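Local atomic coordinates of translation initiation factor eIF-2B (Pyrococcus horikoshii, PDB entry 1VB5), a protein that is the regulatory subunit of archaeal initiation factor 2B and probably promotes exchange of GDP for GTP on initiation factor 2. Residues Ala178-Val183 and Ala211-Val216; Val183-Ile188 and Val216-Tyr221. One frame throughout, in Å; residues are numbered along the deposited sequence.

Contact 1 of 2, residues Ala178-Val183 and Ala211-Val216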
loop_
_atom_site.group_PDB
_atom_site.type_symbol
_atom_site.label_atom_id
_atom_site.label_comp_id
_atom_site.label_asym_id
_atom_site.label_seq_id
_atom_site.Cartn_x
_atom_site.Cartn_y
_atom_site.Cartn_z
ATOM N N ALA B 178 -12.746 6.318 -8.129
ATOM C CA ALA B 178 -13.896 5.794 -7.401
ATOM C C ALA B 178 -14.915 6.871 -7.084
ATOM O O ALA B 178 -14.583 8.053 -7.054
ATOM C CB ALA B 178 -13.433 5.131 -6.109
ATOM N N SER B 179 -16.155 6.454 -6.851
ATOM C CA SER B 179 -17.224 7.380 -6.499
ATOM C C SER B 179 -17.649 7.075 -5.063
ATOM O O SER B 179 -18.370 7.854 -4.430
ATOM C CB SER B 179 -18.418 7.199 -7.434
ATOM O OG SER B 179 -18.961 5.897 -7.301
ATOM N N ILE B 180 -17.198 5.931 -4.558
ATOM C CA ILE B 180 -17.521 5.515 -3.201
ATOM C C ILE B 180 -16.618 4.367 -2.773
ATOM O O ILE B 180 -16.211 3.546 -3.590
ATOM C CB ILE B 180 -19.008 5.083 -3.090
ATOM C CG1 ILE B 180 -19.343 4.716 -1.645
ATOM C CG2 ILE B 180 -19.282 3.901 -4.004
ATOM C CD1 ILE B 180 -20.842 4.507 -1.402
ATOM N N ALA B 181 -16.298 4.329 -1.486
ATOM C CA ALA B 181 -15.447 3.292 -0.934
ATOM C C ALA B 181 -16.244 2.504 0.103
ATOM O O ALA B 181 -16.985 3.084 0.903
ATOM C CB ALA B 181 -14.212 3.918 -0.287
ATOM N N ILE B 182 -16.090 1.184 0.077
ATOM C CA ILE B 182 -16.777 0.305 1.007
ATOM C C ILE B 182 -15.818 -0.784 1.462
ATOM O O ILE B 182 -15.386 -1.609 0.659
ATOM C CB ILE B 182 -18.011 -0.373 0.354
ATOM C CG1 ILE B 182 -19.015 0.686 -0.102
ATOM C CG2 ILE B 182 -18.679 -1.316 1.349
ATOM C CD1 ILE B 182 -20.265 0.113 -0.766
ATOM N N VAL B 183 -15.473 -0.777 2.745
ATOM C CA VAL B 183 -14.582 -1.786 3.294
ATOM C C VAL B 183 -15.264 -2.466 4.475
ATOM O O VAL B 183 -16.268 -1.971 4.997
ATOM C CB VAL B 183 -13.244 -1.170 3.775
ATOM C CG1 VAL B 183 -12.553 -0.449 2.611
ATOM C CG2 VAL B 183 -13.488 -0.204 4.929
ATOM N N ALA B 211 -12.424 13.704 -1.600
ATOM C CA ALA B 211 -13.871 13.788 -1.400
ATOM C C ALA B 211 -14.637 12.576 -1.928
ATOM O O ALA B 211 -15.550 12.699 -2.743
ATOM C CB ALA B 211 -14.412 15.062 -2.049
ATOM N N ILE B 212 -14.249 11.403 -1.455
ATOM C CA ILE B 212 -14.898 10.162 -1.838
ATOM C C ILE B 212 -15.485 9.562 -0.562
ATOM O O ILE B 212 -14.752 9.217 0.362
ATOM C CB ILE B 212 -13.877 9.187 -2.463
ATOM C CG1 ILE B 212 -13.369 9.779 -3.776
ATOM C CG2 ILE B 212 -14.522 7.827 -2.724
ATOM C CD1 ILE B 212 -11.969 9.393 -4.090
ATOM N N PRO B 213 -16.820 9.461 -0.486
ATOM C CA PRO B 213 -17.453 8.894 0.708
ATOM C C PRO B 213 -16.924 7.517 1.059
ATOM O O PRO B 213 -16.915 6.603 0.234
ATOM C CB PRO B 213 -18.950 8.913 0.369
ATOM C CG PRO B 213 -18.998 9.111 -1.128
ATOM C CD PRO B 213 -17.822 9.974 -1.432
ATOM N N PHE B 214 -16.487 7.387 2.304
ATOM C CA PHE B 214 -15.892 6.159 2.824
ATOM C C PHE B 214 -16.827 5.453 3.808
ATOM O O PHE B 214 -17.062 5.948 4.909
ATOM C CB PHE B 214 -14.581 6.527 3.529
ATOM C CG PHE B 214 -13.706 5.356 3.878
ATOM C CD1 PHE B 214 -12.740 4.903 2.984
ATOM C CD2 PHE B 214 -13.798 4.752 5.125
ATOM C CE1 PHE B 214 -11.872 3.876 3.334
ATOM C CE2 PHE B 214 -12.934 3.719 5.487
ATOM C CZ PHE B 214 -11.966 3.283 4.587
ATOM N N TYR B 215 -17.344 4.288 3.423
ATOM C CA TYR B 215 -18.243 3.540 4.300
ATOM C C TYR B 215 -17.629 2.247 4.798
ATOM O O TYR B 215 -16.866 1.584 4.088
ATOM C CB TYR B 215 -19.562 3.218 3.592
ATOM C CG TYR B 215 -20.485 4.404 3.423
ATOM C CD1 TYR B 215 -20.313 5.314 2.371
ATOM C CD2 TYR B 215 -21.534 4.620 4.319
ATOM C CE1 TYR B 215 -21.174 6.407 2.220
ATOM C CE2 TYR B 215 -22.392 5.707 4.180
ATOM C CZ TYR B 215 -22.214 6.592 3.132
ATOM O OH TYR B 215 -23.105 7.637 2.980
ATOM N N VAL B 216 -17.983 1.891 6.025
ATOM C CA VAL B 216 -17.495 0.675 6.650
ATOM C C VAL B 216 -18.681 -0.252 6.900
ATOM O O VAL B 216 -19.704 0.176 7.428
ATOM C CB VAL B 216 -16.810 0.987 7.996
ATOM C CG1 VAL B 216 -16.419 -0.315 8.701
ATOM C CG2 VAL B 216 -15.591 1.864 7.760
#
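The carbonyl oxygen of Y215 is gripped by two groups of the adjacent strand: V183 N gives it a hydrogen bond, N to Y215 O 3.1 Å, and I182 adds a CA-H...O contact, I182 CA to Y215 O 3.3 Å. The bond belongs to the ladder between strands 180-183 and 214-217, parallel neighbours in the central sheet of a Rossmann-like α/β fold, and helix 200-209 lies in the crossover between them. Two more backbone bonds complete the ladder. Y215 N reaches A181 O at 2.8 Å, the donor tilted 31° from the carbonyl plane, and A181 N reaches P213 O at 2.9 Å. A181 thus bonds to the residues on both sides of F214, the stagger expected of a parallel pair.

A181, V183, F214 and V216 present their side chains to one face, where helix 200-209 packs on V183 and F214. F214 has CG anti to its backbone N (chi1 -168°), which places the ring between A181 and V183: its CD1 lies 3.7 Å from A181 CB, while CZ meets V183 CG2 at 3.8 Å, the two side chains crossing at about a right angle. I180 is extended through both torsions (chi2 170°), carrying CD1 to 3.9 Å from Y215 CD1. Replacing I180 with an alanine removes this reach and is likely to leave the CD1-CE1 side of the tyrosine ring without its aliphatic neighbour and freer to turn.

At the start of the pair, I212, whose N bonds to C207 O in the Schellman motif that ends helix 200-209, sets its CG2 beside the backbone of I180. S179 OG turns instead to D111 and V112 of strand 111-115, while S179 O faces P213 CG at 3.6 Å.

Contact 2 of 2, residues Val183-Ile188 and Val216-Tyr221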
loop_
_atom_site.group_PDB
_atom_site.type_symbol
_atom_site.label_atom_id
_atom_site.label_comp_id
_atom_site.label_asym_id
_atom_site.label_seq_id
_atom_site.Cartn_x
_atom_site.Cartn_y
_atom_site.Cartn_z
ATOM N N VAL B 183 -15.473 -0.777 2.745
ATOM C CA VAL B 183 -14.582 -1.786 3.294
ATOM C C VAL B 183 -15.264 -2.466 4.475
ATOM O O VAL B 183 -16.268 -1.971 4.997
ATOM C CB VAL B 183 -13.244 -1.170 3.775
ATOM C CG1 VAL B 183 -12.553 -0.449 2.611
ATOM C CG2 VAL B 183 -13.488 -0.204 4.929
ATOM N N GLY B 184 -14.728 -3.609 4.881
ATOM C CA GLY B 184 -15.294 -4.325 6.007
ATOM C C GLY B 184 -14.634 -3.851 7.287
ATOM O O GLY B 184 -14.066 -2.756 7.331
ATOM N N ALA B 185 -14.701 -4.676 8.324
ATOM C CA ALA B 185 -14.104 -4.345 9.607
ATOM C C ALA B 185 -13.969 -5.588 10.472
ATOM O O ALA B 185 -14.836 -6.468 10.455
ATOM C CB ALA B 185 -14.953 -3.312 10.325
ATOM N N ASP B 186 -12.875 -5.655 11.219
ATOM C CA ASP B 186 -12.623 -6.763 12.124
ATOM C C ASP B 186 -13.102 -6.339 13.509
ATOM O O ASP B 186 -13.381 -7.170 14.363
ATOM C CB ASP B 186 -11.126 -7.090 12.152
ATOM C CG ASP B 186 -10.630 -7.620 10.823
ATOM O OD1 ASP B 186 -10.882 -8.807 10.516
ATOM O OD2 ASP B 186 -10.002 -6.846 10.071
ATOM N N MET B 187 -13.207 -5.032 13.715
ATOM C CA MET B 187 -13.658 -4.499 14.995
ATOM C C MET B 187 -13.979 -3.011 14.936
ATOM O O MET B 187 -13.305 -2.243 14.241
ATOM C CB MET B 187 -12.588 -4.716 16.073
ATOM C CG MET B 187 -12.963 -4.122 17.424
ATOM S SD MET B 187 -11.658 -4.122 18.667
ATOM C CE MET B 187 -11.173 -5.857 18.690
ATOM N N ILE B 188 -15.027 -2.617 15.651
ATOM C CA ILE B 188 -15.401 -1.216 15.759
ATOM C C ILE B 188 -15.152 -0.987 17.248
ATOM O O ILE B 188 -15.859 -1.549 18.091
ATOM C CB ILE B 188 -16.898 -0.957 15.457
ATOM C CG1 ILE B 188 -17.251 -1.390 14.026
ATOM C CG2 ILE B 188 -17.210 0.518 15.671
ATOM C CD1 ILE B 188 -16.468 -0.680 12.924
ATOM N N VAL B 216 -17.983 1.891 6.025
ATOM C CA VAL B 216 -17.495 0.675 6.650
ATOM C C VAL B 216 -18.681 -0.252 6.900
ATOM O O VAL B 216 -19.704 0.176 7.428
ATOM C CB VAL B 216 -16.810 0.987 7.996
ATOM C CG1 VAL B 216 -16.419 -0.315 8.701
ATOM C CG2 VAL B 216 -15.591 1.864 7.760
ATOM N N ALA B 217 -18.551 -1.510 6.497
ATOM C CA ALA B 217 -19.621 -2.483 6.695
ATOM C C ALA B 217 -19.262 -3.360 7.883
ATOM O O ALA B 217 -18.276 -4.098 7.840
ATOM C CB ALA B 217 -19.789 -3.341 5.444
ATOM N N ALA B 218 -20.055 -3.279 8.945
ATOM C CA ALA B 218 -19.782 -4.079 10.131
ATOM C C ALA B 218 -21.047 -4.480 10.874
ATOM O O ALA B 218 -21.804 -3.627 11.329
ATOM C CB ALA B 218 -18.861 -3.314 11.070
ATOM N N GLU B 219 -21.282 -5.784 10.992
ATOM C CA GLU B 219 -22.451 -6.250 11.718
ATOM C C GLU B 219 -22.236 -5.877 13.180
ATOM O O GLU B 219 -21.100 -5.703 13.629
ATOM C CB GLU B 219 -22.621 -7.772 11.594
ATOM C CG GLU B 219 -22.982 -8.247 10.197
ATOM C CD GLU B 219 -21.764 -8.536 9.331
ATOM O OE1 GLU B 219 -20.669 -8.023 9.642
ATOM O OE2 GLU B 219 -21.906 -9.272 8.330
ATOM N N THR B 220 -23.337 -5.753 13.911
ATOM C CA THR B 220 -23.301 -5.398 15.321
ATOM C C THR B 220 -22.404 -6.287 16.190
ATOM O O THR B 220 -21.838 -5.820 17.178
ATOM C CB THR B 220 -24.745 -5.383 15.880
ATOM O OG1 THR B 220 -25.362 -4.137 15.530
ATOM C CG2 THR B 220 -24.760 -5.566 17.379
ATOM N N TYR B 221 -22.261 -7.559 15.834
ATOM C CA TYR B 221 -21.421 -8.439 16.639
ATOM C C TYR B 221 -19.935 -8.154 16.409
ATOM O O TYR B 221 -19.072 -8.836 16.959
ATOM C CB TYR B 221 -21.762 -9.920 16.377
ATOM C CG TYR B 221 -21.462 -10.429 14.984
ATOM C CD1 TYR B 221 -20.157 -10.741 14.598
ATOM C CD2 TYR B 221 -22.480 -10.583 14.045
ATOM C CE1 TYR B 221 -19.873 -11.189 13.312
ATOM C CE2 TYR B 221 -22.207 -11.028 12.754
ATOM C CZ TYR B 221 -20.902 -11.327 12.395
ATOM O OH TYR B 221 -20.623 -11.747 11.111
#
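At the C-terminal ends of two parallel strands of the Rossmann-like sheet, V183-I188 and V216-Y221 make their last shared backbone bond and then part. A217 N donates to V183 O at 2.8 Å, nearly straight. One residue further on, the ladder gives way to a CA-H...O contact, G184 CA to A217 O 3.5 Å, and A185 N stays 3.7 Å from A217 O, too far for a hydrogen bond.

Beyond this point small apolar groups take over. The chi1 of 175° at V216 swings CG1 away from the backbone N and toward the departing chain, 3.7 Å from A185 CB. A185 CB also meets A218 CB, at 4.0 Å. I188 comes back toward the same patch: its CG1 rests 3.9 Å from A218 CB, and a chi2 of -60° bends the chain to bring CD1 to 4.2 Å from V216 CG1. A185, I188, V216 and A218 thus form one buried apolar cluster, extended by V194 of strand 194-197, which packs on A185 and I188.

Between A185 and I188, D186 and M187 both face V195 in a classic beta bulge, and the chain passes into the small antiparallel sheet. On the other segment, E219 OE2 is hydrogen-bonded to T121 OG1. The pair thus lies at the carboxyl edge of the parallel sheet, where strands give way to loops, as in Rossmann-like α/β folds.

Followed from the N terminus, the chain runs through strand 180-183, passes strands 187-188 and 194-197 and helix 200-209, and returns beside its start as strand 214-217. Contact 1 closes this excursion between 178-183 and 211-216; contact 2 closes it again five residues later on both sides. Because their segments alternate along the sequence, the two closures cross, sharing V183 and V216, with centres 14 Å apart. Contact 1 joins neighbouring strands inside the large sheet, whereas contact 2 ties the end of strand 214-217 to the beginning of the three-stranded antiparallel sheet. A disulfide between C175 and C207 separately links helices 171-175 and 200-209.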